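Local coordinates for protein probable endoglucanase (Gluconacetobacter xylinus, PDB 1WZZ) that hydrolyses internal beta-1,4-glucosidic linkages of carboxymethyl-cellulose and related beta-glucans as a family 8 glycoside hydrolase, at residues 17-22 against 327-332; 62-67 against 125-130; 69-74 against 84-89; 157-162 against 228-233. All blocks are in the same frame, centred on the assembly; numbering follows the deposited sequence.

Interaction 1: residues 17-22 against 327-332; sequences DAVAQQ and ARAEET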
loop_
_atom_site.group_PDB
_atom_site.type_symbol
_atom_site.label_atom_id
_atom_site.label_comp_id
_atom_site.label_asym_id
_atom_site.label_seq_id
_atom_site.Cartn_x
_atom_site.Cartn_y
_atom_site.Cartn_z
ATOM N N ASP A 17 -17.722 -12.882 -7.858
ATOM C CA ASP A 17 -16.625 -13.213 -8.769
ATOM C C ASP A 17 -15.971 -11.969 -9.384
ATOM O O ASP A 17 -15.176 -12.069 -10.321
ATOM C CB ASP A 17 -17.141 -14.105 -9.888
ATOM C CG ASP A 17 -18.055 -13.365 -10.830
ATOM O OD1 ASP A 17 -18.902 -12.588 -10.337
ATOM O OD2 ASP A 17 -17.934 -13.560 -12.059
ATOM N N ALA A 18 -16.304 -10.795 -8.859
ATOM C CA ALA A 18 -15.738 -9.564 -9.396
ATOM C C ALA A 18 -14.222 -9.538 -9.264
ATOM O O ALA A 18 -13.520 -9.122 -10.177
ATOM C CB ALA A 18 -16.350 -8.351 -8.682
ATOM N N VAL A 19 -13.696 -9.977 -8.126
ATOM C CA VAL A 19 -12.243 -9.967 -7.997
ATOM C C VAL A 19 -11.589 -10.877 -9.047
ATOM O O VAL A 19 -10.603 -10.506 -9.687
ATOM C CB VAL A 19 -11.820 -10.408 -6.586
ATOM C CG1 VAL A 19 -10.326 -10.651 -6.546
ATOM C CG2 VAL A 19 -12.222 -9.325 -5.578
ATOM N N ALA A 20 -12.136 -12.069 -9.232
ATOM C CA ALA A 20 -11.531 -12.962 -10.210
ATOM C C ALA A 20 -11.578 -12.358 -11.612
ATOM O O ALA A 20 -10.636 -12.509 -12.395
ATOM C CB ALA A 20 -12.238 -14.307 -10.190
ATOM N N GLN A 21 -12.665 -11.680 -11.944
ATOM C CA GLN A 21 -12.766 -11.089 -13.276
ATOM C C GLN A 21 -11.779 -9.963 -13.511
ATOM O O GLN A 21 -11.199 -9.841 -14.599
ATOM C CB GLN A 21 -14.187 -10.603 -13.510
ATOM C CG GLN A 21 -15.147 -11.772 -13.456
ATOM C CD GLN A 21 -16.535 -11.367 -13.792
ATOM O OE1 GLN A 21 -16.993 -10.316 -13.365
ATOM N NE2 GLN A 21 -17.236 -12.207 -14.557
ATOM N N GLN A 22 -11.600 -9.119 -12.494
ATOM C CA GLN A 22 -10.645 -8.027 -12.636
ATOM C C GLN A 22 -9.213 -8.556 -12.615
ATOM O O GLN A 22 -8.361 -8.054 -13.328
ATOM C CB GLN A 22 -10.866 -6.972 -11.544
ATOM C CG GLN A 22 -12.245 -6.351 -11.638
ATOM C CD GLN A 22 -12.521 -5.753 -13.020
ATOM O OE1 GLN A 22 -11.724 -4.994 -13.557
ATOM N NE2 GLN A 22 -13.675 -6.111 -13.593
ATOM N N ALA A 327 -10.470 -4.848 -1.120
ATOM C CA ALA A 327 -10.917 -4.236 0.117
ATOM C C ALA A 327 -12.405 -4.385 0.280
ATOM O O ALA A 327 -12.883 -4.719 1.350
ATOM C CB ALA A 327 -10.546 -2.736 0.143
ATOM N N ARG A 328 -13.139 -4.115 -0.794
ATOM C CA ARG A 328 -14.585 -4.220 -0.734
ATOM C C ARG A 328 -15.011 -5.651 -0.466
ATOM O O ARG A 328 -15.883 -5.887 0.368
ATOM C CB ARG A 328 -15.207 -3.708 -2.038
ATOM C CG ARG A 328 -16.728 -3.699 -2.036
ATOM C CD ARG A 328 -17.273 -3.259 -3.399
ATOM N NE ARG A 328 -16.885 -4.202 -4.457
ATOM C CZ ARG A 328 -17.375 -4.188 -5.694
ATOM N NH1 ARG A 328 -16.955 -5.076 -6.590
ATOM N NH2 ARG A 328 -18.298 -3.294 -6.028
ATOM N N ALA A 329 -14.384 -6.608 -1.144
ATOM C CA ALA A 329 -14.745 -8.020 -0.967
ATOM C C ALA A 329 -14.499 -8.465 0.471
ATOM O O ALA A 329 -15.285 -9.234 1.038
ATOM C CB ALA A 329 -13.956 -8.885 -1.918
ATOM N N GLU A 330 -13.420 -7.985 1.075
ATOM C CA GLU A 330 -13.116 -8.367 2.455
ATOM C C GLU A 330 -13.813 -7.557 3.545
ATOM O O GLU A 330 -14.296 -8.129 4.528
ATOM C CB GLU A 330 -11.608 -8.282 2.714
ATOM C CG GLU A 330 -10.751 -9.275 1.921
ATOM C CD GLU A 330 -9.322 -9.346 2.428
ATOM O OE1 GLU A 330 -8.503 -10.096 1.846
ATOM O OE2 GLU A 330 -9.023 -8.673 3.430
ATOM N N GLU A 331 -13.843 -6.234 3.385
ATOM C CA GLU A 331 -14.429 -5.352 4.392
ATOM C C GLU A 331 -15.903 -5.585 4.648
ATOM O O GLU A 331 -16.383 -5.455 5.788
ATOM C CB GLU A 331 -14.211 -3.879 4.001
ATOM C CG GLU A 331 -14.606 -2.815 5.056
ATOM C CD GLU A 331 -16.121 -2.590 5.184
ATOM O OE1 GLU A 331 -16.859 -2.872 4.216
ATOM O OE2 GLU A 331 -16.574 -2.097 6.250
ATOM N N THR A 332 -16.625 -5.918 3.586
ATOM C CA THR A 332 -18.070 -6.138 3.689
ATOM C C THR A 332 -18.445 -7.437 4.379
ATOM O O THR A 332 -19.628 -7.741 4.514
ATOM C CB THR A 332 -18.739 -6.106 2.304
ATOM O OG1 THR A 332 -18.219 -7.166 1.498
ATOM C CG2 THR A 332 -18.484 -4.761 1.630
#
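Ala18 and Val19 meet Arg328 and Ala329 in a small helix-to-helix contact that joins the two ends of the chain in the (alpha/alpha)6 barrel of this family 8 glycoside hydrolase. The first turn of helix 18-30 lies beside the last turns of helix 315-331, and the two run in opposite directions. The beginning of one therefore faces the end of the other, across some three hundred residues of sequence. Only 91 Å² is buried here, and the backbones come nearest at Val19 and Ala329, whose CA atoms are 7.7 Å apart. Small side chains suit so close an approach: Val19 CG2 meets the methyl of Ala329, CB, at 4.1 Å. The CG1 branch of Val19 is anti to the backbone N (chi1 169°), which puts CG2 beside that N and pointing across the gap.

Arg328 works differently. Its chain leaves the helix extended, then bends at chi3 (63°), and the edge of the guanidinium comes alongside Ala18, with NH1 3.9 Å from CB. Its side chain also touches Leu306; the residue is partly exposed, which suits a long chain that is apolar along its length and charged at the end. Deeper in, Ala18 packs on Tyr325 and Val19 on Ile326, both of helix 315-331, the helix that carries Arg328, and Glu330 turns aside to a salt bridge with Arg117. Thr332, just after the end of helix 315-331, donates from OG1 to Arg328 O at 2.9 Å, in the carbonyl plane with a C=O...OG1 angle of 157°.

Interaction 2: residues 62-67 against 125-130; sequences GDLASF and PDYIQD
Phe67 and Tyr127 bring their rings together between helix 64-77 and helix 125-142, near the N-terminal end of each. The aromatic pair is oblique, with centroids 5.0 Å apart and planes at 52°. Tyr127 gives a broad flat face to Phe67 CE2, which sits toward the rim of that face, 3.6 Å from Tyr127 CE1. The two side chains slide past each other in opposite directions. In Phe67, chi1 of -175° sets CG beside the carbonyl carbon. The ring of Trp71 meets the tyrosine nearly at right angles.

The aliphatic part is smaller. Leu64, branched and apolar, can lay its CD1 methyl at the edge of Tyr127, 4.1 Å from OH, at a partly exposed place. Phe67, wholly apolar, suits its buried place against Leu115, Ala118 and Ala58.

Polar bonds serve the start of helix 64-77. Gly62, with positive phi, ends the preceding helix in a Schellman motif, and Asp63 then caps the next: OD1 accepts from Ser66 N at 3.1 Å, nearly straight at 169°, while OD2 receives Ser66 OG and forms a salt bridge with Arg27. Ser66 meets both oxygens from above the carboxylate plane.

Across the contact, with only carbon contacts and the tyrosine hydroxyl beside them, the attraction is probably mostly dispersion. Charge comes close too: Arg124 makes a cation-pi contact with Tyr127 and Asp130 OD2 lies in plane at its edge, so the ring is probably polarised.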
loop_
_atom_site.group_PDB
_atom_site.type_symbol
_atom_site.label_atom_id
_atom_site.label_comp_id
_atom_site.label_asym_id
_atom_site.label_seq_id
_atom_site.Cartn_x
_atom_site.Cartn_y
_atom_site.Cartn_z
ATOM N N GLY A 62 -8.117 -16.691 -6.124
ATOM C CA GLY A 62 -8.009 -18.144 -6.104
ATOM C C GLY A 62 -7.145 -18.725 -7.211
ATOM O O GLY A 62 -7.279 -19.907 -7.564
ATOM N N ASP A 63 -6.246 -17.916 -7.757
ATOM C CA ASP A 63 -5.375 -18.353 -8.837
ATOM C C ASP A 63 -4.048 -18.829 -8.245
ATOM O O ASP A 63 -3.082 -18.074 -8.146
ATOM C CB ASP A 63 -5.152 -17.186 -9.790
ATOM C CG ASP A 63 -4.351 -17.551 -11.011
ATOM O OD1 ASP A 63 -3.818 -18.687 -11.102
ATOM O OD2 ASP A 63 -4.255 -16.683 -11.910
ATOM N N LEU A 64 -3.998 -20.098 -7.865
ATOM C CA LEU A 64 -2.773 -20.641 -7.265
ATOM C C LEU A 64 -1.585 -20.703 -8.218
ATOM O O LEU A 64 -0.458 -20.394 -7.828
ATOM C CB LEU A 64 -3.062 -22.034 -6.686
ATOM C CG LEU A 64 -1.849 -22.786 -6.111
ATOM C CD1 LEU A 64 -1.142 -21.967 -4.991
ATOM C CD2 LEU A 64 -2.347 -24.134 -5.568
ATOM N N ALA A 65 -1.805 -21.089 -9.474
ATOM C CA ALA A 65 -0.701 -21.170 -10.424
ATOM C C ALA A 65 0.030 -19.831 -10.588
ATOM O O ALA A 65 1.272 -19.771 -10.579
ATOM C CB ALA A 65 -1.219 -21.681 -11.789
ATOM N N SER A 66 -0.720 -18.740 -10.748
ATOM C CA SER A 66 -0.077 -17.437 -10.907
ATOM C C SER A 66 0.595 -17.007 -9.594
ATOM O O SER A 66 1.672 -16.403 -9.625
ATOM C CB SER A 66 -1.104 -16.366 -11.318
ATOM O OG SER A 66 -1.621 -16.654 -12.615
ATOM N N PHE A 67 -0.057 -17.286 -8.477
ATOM C CA PHE A 67 0.515 -16.932 -7.171
ATOM C C PHE A 67 1.889 -17.595 -7.001
ATOM O O PHE A 67 2.866 -16.949 -6.613
ATOM C CB PHE A 67 -0.388 -17.375 -6.028
ATOM C CG PHE A 67 0.107 -16.923 -4.696
ATOM C CD1 PHE A 67 -0.315 -15.711 -4.157
ATOM C CD2 PHE A 67 1.070 -17.673 -4.018
ATOM C CE1 PHE A 67 0.214 -15.251 -2.959
ATOM C CE2 PHE A 67 1.616 -17.222 -2.824
ATOM C CZ PHE A 67 1.193 -16.011 -2.286
ATOM N N PRO A 125 0.803 -24.521 4.411
ATOM C CA PRO A 125 1.484 -24.066 5.624
ATOM C C PRO A 125 2.824 -23.376 5.410
ATOM O O PRO A 125 3.258 -22.581 6.260
ATOM C CB PRO A 125 1.588 -25.354 6.477
ATOM C CG PRO A 125 1.632 -26.432 5.424
ATOM C CD PRO A 125 0.605 -25.983 4.417
ATOM N N ASP A 126 3.499 -23.681 4.307
ATOM C CA ASP A 126 4.765 -23.034 4.029
ATOM C C ASP A 126 4.516 -21.538 3.773
ATOM O O ASP A 126 5.330 -20.719 4.166
ATOM C CB ASP A 126 5.476 -23.695 2.830
ATOM C CG ASP A 126 4.632 -23.701 1.571
ATOM O OD1 ASP A 126 3.450 -24.101 1.635
ATOM O OD2 ASP A 126 5.171 -23.312 0.511
ATOM N N TYR A 127 3.401 -21.186 3.120
ATOM C CA TYR A 127 3.110 -19.752 2.880
ATOM C C TYR A 127 2.858 -19.020 4.201
ATOM O O TYR A 127 3.240 -17.846 4.373
ATOM C CB TYR A 127 1.876 -19.611 1.970
ATOM C CG TYR A 127 2.084 -20.046 0.542
ATOM C CD1 TYR A 127 0.981 -20.232 -0.298
ATOM C CD2 TYR A 127 3.354 -20.231 0.010
ATOM C CE1 TYR A 127 1.138 -20.581 -1.622
ATOM C CE2 TYR A 127 3.529 -20.590 -1.334
ATOM C CZ TYR A 127 2.409 -20.760 -2.143
ATOM O OH TYR A 127 2.578 -21.117 -3.479
ATOM N N ILE A 128 2.195 -19.691 5.144
ATOM C CA ILE A 128 1.964 -19.082 6.447
ATOM C C ILE A 128 3.325 -18.823 7.103
ATOM O O ILE A 128 3.569 -17.747 7.663
ATOM C CB ILE A 128 1.095 -19.999 7.335
ATOM C CG1 ILE A 128 -0.293 -20.152 6.712
ATOM C CG2 ILE A 128 0.957 -19.421 8.778
ATOM C CD1 ILE A 128 -1.038 -18.850 6.527
ATOM N N GLN A 129 4.223 -19.814 7.058
ATOM C CA GLN A 129 5.557 -19.621 7.622
ATOM C C GLN A 129 6.299 -18.470 6.935
ATOM O O GLN A 129 6.993 -17.677 7.611
ATOM C CB GLN A 129 6.363 -20.910 7.447
ATOM C CG GLN A 129 5.829 -22.008 8.312
ATOM C CD GLN A 129 6.583 -23.289 8.092
ATOM O OE1 GLN A 129 7.227 -23.462 7.066
ATOM N NE2 GLN A 129 6.494 -24.210 9.065
ATOM N N ASP A 130 6.176 -18.390 5.608
ATOM C CA ASP A 130 6.854 -17.337 4.822
ATOM C C ASP A 130 6.346 -15.960 5.257
ATOM O O ASP A 130 7.130 -15.001 5.378
ATOM C CB ASP A 130 6.590 -17.496 3.335
ATOM C CG ASP A 130 7.226 -18.740 2.752
ATOM O OD1 ASP A 130 8.247 -19.223 3.297
ATOM O OD2 ASP A 130 6.692 -19.220 1.727
#

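Interaction 3: residues 69-74 against 84-89; sequences SMWMWA and KLFSWR
Phe86 carries this contact, reaching from the segment 84-89, loop up to the start of strand 89-91, to Trp71 and Ala74 on helix 64-77. Before it, Lys84 ties the backbone down by giving its N-H to Asp137, and buried Leu85 packs its branched chain against Val138 and Met142. At Phe86 the loop turns its ring inward: CG is anti to the carbonyl carbon (chi1 -57°), and the ring meets Trp71 edge to edge, with CZ 3.6 Å from Trp71 CZ3. The two side chains cross at about a right angle. The same ring's CD2 edge approaches Ala74 O at 4.0 Å. Ala74 CB is 4.5 Å from Phe86 CE2, its short side chain keeping the ring close to the helix. A flat, apolar side chain suits this buried site, and Asp108 accepts the N-H of Phe86. Ser87 bonds to Leu78 through the backbone. Trp88 then puts CZ2 over the centre of the Arg89 guanidinium, 3.4 Å above its plane, and bonds through NE1 to Asp100.

Phe86 lies about 8 Å, side chain to side chain, from Glu49, the probable proton donor. It lies between helix 64-77, helix 105-122 (Ile111) and helix 125-142 (Ile134), just before strand 89-91.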
loop_
_atom_site.group_PDB
_atom_site.type_symbol
_atom_site.label_atom_id
_atom_site.label_comp_id
_atom_site.label_asym_id
_atom_site.label_seq_id
_atom_site.Cartn_x
_atom_site.Cartn_y
_atom_site.Cartn_z
ATOM N N SER A 69 3.967 -18.712 -9.283
ATOM C CA SER A 69 4.918 -18.133 -10.200
ATOM C C SER A 69 5.442 -16.790 -9.693
ATOM O O SER A 69 6.648 -16.546 -9.721
ATOM C CB SER A 69 4.274 -17.947 -11.581
ATOM O OG SER A 69 5.211 -17.450 -12.536
HETATM N N MSE A 70 4.548 -15.913 -9.235
HETATM C CA MSE A 70 4.985 -14.604 -8.761
HETATM C C MSE A 70 5.772 -14.679 -7.469
HETATM O O MSE A 70 6.705 -13.905 -7.275
HETATM C CB MSE A 70 3.789 -13.654 -8.571
HETATM C CG MSE A 70 3.128 -13.310 -9.893
HETATM SE SE MSE A 70 1.649 -12.044 -9.624
HETATM C CE MSE A 70 0.439 -13.320 -9.004
ATOM N N TRP A 71 5.391 -15.573 -6.583
ATOM C CA TRP A 71 6.117 -15.693 -5.315
ATOM C C TRP A 71 7.497 -16.290 -5.565
ATOM O O TRP A 71 8.514 -15.816 -5.038
ATOM C CB TRP A 71 5.312 -16.551 -4.351
ATOM C CG TRP A 71 6.017 -16.917 -3.083
ATOM C CD1 TRP A 71 5.980 -18.132 -2.477
ATOM C CD2 TRP A 71 6.851 -16.074 -2.244
ATOM N NE1 TRP A 71 6.727 -18.120 -1.318
ATOM C CE2 TRP A 71 7.276 -16.876 -1.150
ATOM C CE3 TRP A 71 7.280 -14.737 -2.309
ATOM C CZ2 TRP A 71 8.112 -16.388 -0.130
ATOM C CZ3 TRP A 71 8.122 -14.251 -1.281
ATOM C CH2 TRP A 71 8.524 -15.086 -0.215
HETATM N N MSE A 72 7.554 -17.337 -6.371
HETATM C CA MSE A 72 8.879 -17.878 -6.664
HETATM C C MSE A 72 9.765 -16.786 -7.282
HETATM O O MSE A 72 10.941 -16.676 -6.934
HETATM C CB MSE A 72 8.786 -19.090 -7.605
HETATM C CG MSE A 72 10.142 -19.634 -7.986
HETATM SE SE MSE A 72 9.932 -21.281 -8.975
HETATM C CE MSE A 72 9.674 -20.533 -10.730
ATOM N N TRP A 73 9.220 -15.946 -8.172
ATOM C CA TRP A 73 10.020 -14.893 -8.787
ATOM C C TRP A 73 10.464 -13.865 -7.731
ATOM O O TRP A 73 11.633 -13.441 -7.705
ATOM C CB TRP A 73 9.247 -14.168 -9.900
ATOM C CG TRP A 73 10.143 -13.225 -10.687
ATOM C CD1 TRP A 73 10.865 -13.530 -11.818
ATOM C CD2 TRP A 73 10.500 -11.875 -10.349
ATOM N NE1 TRP A 73 11.640 -12.463 -12.190
ATOM C CE2 TRP A 73 11.440 -11.435 -11.308
ATOM C CE3 TRP A 73 10.121 -10.994 -9.323
ATOM C CZ2 TRP A 73 12.006 -10.161 -11.274
ATOM C CZ3 TRP A 73 10.685 -9.728 -9.295
ATOM C CH2 TRP A 73 11.619 -9.322 -10.262
ATOM N N ALA A 74 9.542 -13.448 -6.876
ATOM C CA ALA A 74 9.908 -12.476 -5.846
ATOM C C ALA A 74 10.952 -13.018 -4.872
ATOM O O ALA A 74 11.900 -12.301 -4.519
ATOM C CB ALA A 74 8.641 -12.018 -5.074
ATOM N N LYS A 84 14.379 -11.188 5.808
ATOM C CA LYS A 84 13.319 -11.643 4.921
ATOM C C LYS A 84 12.631 -10.527 4.151
ATOM O O LYS A 84 11.634 -10.777 3.479
ATOM C CB LYS A 84 12.296 -12.450 5.728
ATOM C CG LYS A 84 12.860 -13.781 6.287
ATOM C CD LYS A 84 13.075 -14.782 5.148
ATOM C CE LYS A 84 13.622 -16.130 5.639
ATOM N NZ LYS A 84 15.058 -16.029 6.015
ATOM N N LEU A 85 13.155 -9.308 4.250
ATOM C CA LEU A 85 12.574 -8.191 3.492
ATOM C C LEU A 85 13.028 -8.287 2.045
ATOM O O LEU A 85 13.843 -9.163 1.666
ATOM C CB LEU A 85 12.974 -6.847 4.109
ATOM C CG LEU A 85 12.701 -6.791 5.609
ATOM C CD1 LEU A 85 13.042 -5.397 6.189
ATOM C CD2 LEU A 85 11.204 -7.146 5.831
ATOM N N PHE A 86 12.489 -7.404 1.215
ATOM C CA PHE A 86 12.771 -7.428 -0.212
ATOM C C PHE A 86 13.434 -6.192 -0.784
ATOM O O PHE A 86 13.070 -5.068 -0.432
ATOM C CB PHE A 86 11.448 -7.630 -0.981
ATOM C CG PHE A 86 10.706 -8.872 -0.590
ATOM C CD1 PHE A 86 9.941 -8.921 0.593
ATOM C CD2 PHE A 86 10.844 -10.043 -1.357
ATOM C CE1 PHE A 86 9.340 -10.127 1.012
ATOM C CE2 PHE A 86 10.240 -11.247 -0.945
ATOM C CZ PHE A 86 9.493 -11.289 0.242
ATOM N N SER A 87 14.392 -6.395 -1.705
ATOM C CA SER A 87 14.994 -5.250 -2.395
ATOM C C SER A 87 13.799 -4.649 -3.163
ATOM O O SER A 87 12.940 -5.376 -3.674
ATOM C CB SER A 87 16.114 -5.731 -3.335
ATOM O OG SER A 87 17.170 -6.243 -2.532
ATOM N N TRP A 88 13.756 -3.327 -3.250
ATOM C CA TRP A 88 12.598 -2.653 -3.817
ATOM C C TRP A 88 12.418 -2.668 -5.310
ATOM O O TRP A 88 11.288 -2.615 -5.789
ATOM C CB TRP A 88 12.546 -1.207 -3.298
ATOM C CG TRP A 88 13.453 -0.261 -4.028
ATOM C CD1 TRP A 88 14.821 -0.184 -3.953
ATOM C CD2 TRP A 88 13.045 0.717 -4.991
ATOM N NE1 TRP A 88 15.287 0.791 -4.824
ATOM C CE2 TRP A 88 14.214 1.353 -5.468
ATOM C CE3 TRP A 88 11.805 1.112 -5.497
ATOM C CZ2 TRP A 88 14.176 2.372 -6.436
ATOM C CZ3 TRP A 88 11.769 2.129 -6.468
ATOM C CH2 TRP A 88 12.949 2.740 -6.918
ATOM N N ARG A 89 13.519 -2.789 -6.036
ATOM C CA ARG A 89 13.452 -2.718 -7.488
ATOM C C ARG A 89 14.343 -3.682 -8.264
ATOM O O ARG A 89 15.463 -3.986 -7.853
ATOM C CB ARG A 89 13.779 -1.280 -7.898
ATOM C CG ARG A 89 13.680 -1.026 -9.394
ATOM C CD ARG A 89 13.665 0.464 -9.686
ATOM N NE ARG A 89 14.963 1.086 -9.472
ATOM C CZ ARG A 89 15.219 2.370 -9.723
ATOM N NH1 ARG A 89 14.263 3.156 -10.194
ATOM N NH2 ARG A 89 16.431 2.870 -9.508
#

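Interaction 4: residues 157-162 against 228-233; sequences VGFTKK and SGWPPR
Phe159 and Trp230 touch where two loops meet at the surface of the (alpha/alpha)6 barrel enzyme, one leading into strand 164-167 and the other linking strand 224-226 to strand 233-234. The first shell is one aromatic meeting: Phe159 CE1, on the ring edge, comes to 4.1 Å from Trp230 CH2, and the two side chains cross at about a right angle. Both have CG beside the backbone N and anti to the carbonyl carbon (chi1 -55° and -63°), which carries each ring toward the other although the backbones stay apart, with 10.2 Å between the CA atoms of Phe159 and Gly229. Large flat rings suit such a wide gap. At the exposed side, Lys161 NZ and Ser228 OG stand 4.3 Å apart, too far for a direct bond, at positions where polar groups are natural.

In the next shell Trp230 stacks on Trp214, and both rings of the contact touch Ile166. Phe159 lies about 9 Å, side chain to side chain, from Glu49 and from Asp106, the probable proton donor and nucleophile, so this contact is near the probable catalytic residues.

The backbones around the rings are shaped by glycine and proline. Gly158 has phi 100°, where a CB would press on Val157 O. After Trp230, two prolines stiffen the loop, and Pro232 centres an inverse gamma turn closed by Arg233 N bonding to Pro231 O at 2.8 Å.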
loop_
_atom_site.group_PDB
_atom_site.type_symbol
_atom_site.label_atom_id
_atom_site.label_comp_id
_atom_site.label_asym_id
_atom_site.label_seq_id
_atom_site.Cartn_x
_atom_site.Cartn_y
_atom_site.Cartn_z
ATOM N N VAL A 157 17.037 2.512 4.499
ATOM C CA VAL A 157 17.911 3.646 4.242
ATOM C C VAL A 157 17.219 4.869 3.713
ATOM O O VAL A 157 16.365 4.770 2.824
ATOM C CB VAL A 157 18.988 3.250 3.203
ATOM C CG1 VAL A 157 19.858 4.454 2.832
ATOM C CG2 VAL A 157 19.834 2.124 3.773
ATOM N N GLY A 158 17.600 6.017 4.270
ATOM C CA GLY A 158 17.114 7.288 3.779
ATOM C C GLY A 158 15.988 8.006 4.471
ATOM O O GLY A 158 15.611 9.116 4.046
ATOM N N PHE A 159 15.455 7.415 5.528
ATOM C CA PHE A 159 14.311 8.032 6.189
ATOM C C PHE A 159 14.513 8.428 7.639
ATOM O O PHE A 159 13.568 8.778 8.330
ATOM C CB PHE A 159 13.105 7.094 6.033
ATOM C CG PHE A 159 12.813 6.740 4.594
ATOM C CD1 PHE A 159 12.153 7.643 3.750
ATOM C CD2 PHE A 159 13.239 5.526 4.064
ATOM C CE1 PHE A 159 11.927 7.336 2.395
ATOM C CE2 PHE A 159 13.022 5.208 2.721
ATOM C CZ PHE A 159 12.361 6.121 1.877
ATOM N N THR A 160 15.740 8.333 8.129
ATOM C CA THR A 160 15.983 8.774 9.493
ATOM C C THR A 160 17.023 9.882 9.368
ATOM O O THR A 160 18.068 9.709 8.747
ATOM C CB THR A 160 16.503 7.644 10.427
ATOM O OG1 THR A 160 15.431 6.740 10.733
ATOM C CG2 THR A 160 17.004 8.232 11.757
ATOM N N LYS A 161 16.695 11.036 9.922
ATOM C CA LYS A 161 17.590 12.175 9.880
ATOM C C LYS A 161 17.989 12.450 11.321
ATOM O O LYS A 161 17.520 11.785 12.253
ATOM C CB LYS A 161 16.881 13.391 9.268
ATOM C CG LYS A 161 16.521 13.233 7.793
ATOM C CD LYS A 161 15.433 14.236 7.367
ATOM C CE LYS A 161 15.856 15.689 7.599
ATOM N NZ LYS A 161 14.755 16.664 7.310
ATOM N N LYS A 162 18.864 13.426 11.508
ATOM C CA LYS A 162 19.329 13.763 12.839
ATOM C C LYS A 162 18.182 14.191 13.751
ATOM O O LYS A 162 18.022 13.668 14.852
ATOM C CB LYS A 162 20.368 14.884 12.735
ATOM C CG LYS A 162 21.496 14.543 11.772
ATOM C CD LYS A 162 22.355 15.760 11.440
ATOM C CE LYS A 162 23.380 15.423 10.361
ATOM N NZ LYS A 162 24.143 16.631 9.932
ATOM N N SER A 228 10.006 17.569 4.026
ATOM C CA SER A 228 10.583 18.523 3.077
ATOM C C SER A 228 11.212 18.001 1.788
ATOM O O SER A 228 11.390 18.769 0.835
ATOM C CB SER A 228 11.626 19.392 3.797
ATOM O OG SER A 228 12.774 18.613 4.066
ATOM N N GLY A 229 11.548 16.722 1.716
ATOM C CA GLY A 229 12.180 16.243 0.490
ATOM C C GLY A 229 11.342 15.916 -0.744
ATOM O O GLY A 229 11.888 15.459 -1.752
ATOM N N TRP A 230 10.029 16.146 -0.674
ATOM C CA TRP A 230 9.107 15.854 -1.773
ATOM C C TRP A 230 8.052 16.957 -1.840
ATOM O O TRP A 230 7.817 17.658 -0.864
ATOM C CB TRP A 230 8.345 14.550 -1.517
ATOM C CG TRP A 230 9.171 13.294 -1.430
ATOM C CD1 TRP A 230 9.395 12.389 -2.428
ATOM C CD2 TRP A 230 9.852 12.803 -0.277
ATOM N NE1 TRP A 230 10.173 11.352 -1.959
ATOM C CE2 TRP A 230 10.468 11.585 -0.642
ATOM C CE3 TRP A 230 10.006 13.273 1.034
ATOM C CZ2 TRP A 230 11.227 10.829 0.256
ATOM C CZ3 TRP A 230 10.767 12.514 1.932
ATOM C CH2 TRP A 230 11.365 11.307 1.529
ATOM N N PRO A 231 7.388 17.115 -2.992
ATOM C CA PRO A 231 6.355 18.162 -3.055
ATOM C C PRO A 231 5.394 17.896 -1.888
ATOM O O PRO A 231 5.072 16.735 -1.609
ATOM C CB PRO A 231 5.719 17.916 -4.414
ATOM C CG PRO A 231 6.887 17.434 -5.227
ATOM C CD PRO A 231 7.538 16.434 -4.286
ATOM N N PRO A 232 4.924 18.949 -1.195
ATOM C CA PRO A 232 4.019 18.854 -0.045
ATOM C C PRO A 232 2.595 18.555 -0.424
ATOM O O PRO A 232 1.695 19.364 -0.229
ATOM C CB PRO A 232 4.182 20.215 0.628
ATOM C CG PRO A 232 4.357 21.132 -0.570
ATOM C CD PRO A 232 5.286 20.361 -1.466
ATOM N N ARG A 233 2.400 17.340 -0.918
ATOM C CA ARG A 233 1.101 16.935 -1.426
ATOM C C ARG A 233 0.494 15.701 -0.821
ATOM O O ARG A 233 1.167 14.898 -0.170
ATOM C CB ARG A 233 1.238 16.614 -2.924
ATOM C CG ARG A 233 1.777 17.772 -3.780
ATOM C CD ARG A 233 2.113 17.267 -5.168
ATOM N NE ARG A 233 2.587 18.359 -6.031
ATOM C CZ ARG A 233 3.058 18.185 -7.259
ATOM N NH1 ARG A 233 3.465 19.247 -7.953
ATOM N NH2 ARG A 233 3.130 16.972 -7.802
#

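Interaction 1 closes the longest loop of the four, and the other three lie within it. Interaction 3 is nested inside interaction 2, while interaction 4 follows both in series. Interactions 2 and 3 share helix 64-77 and have centres 13 Å apart; Trp71 joins them, its NE1 in a weak hydrogen bond with Asp130 OD2. Interaction 1 lies about 18 Å from interaction 2, centre to centre, without touching it. Interaction 4 is about 35 Å from interactions 1 and 2, across the chain's centre. The first three thus join barrel helices and the loop beside them, and the fourth joins loops; interactions 3 and 4 approach the probable catalytic residues.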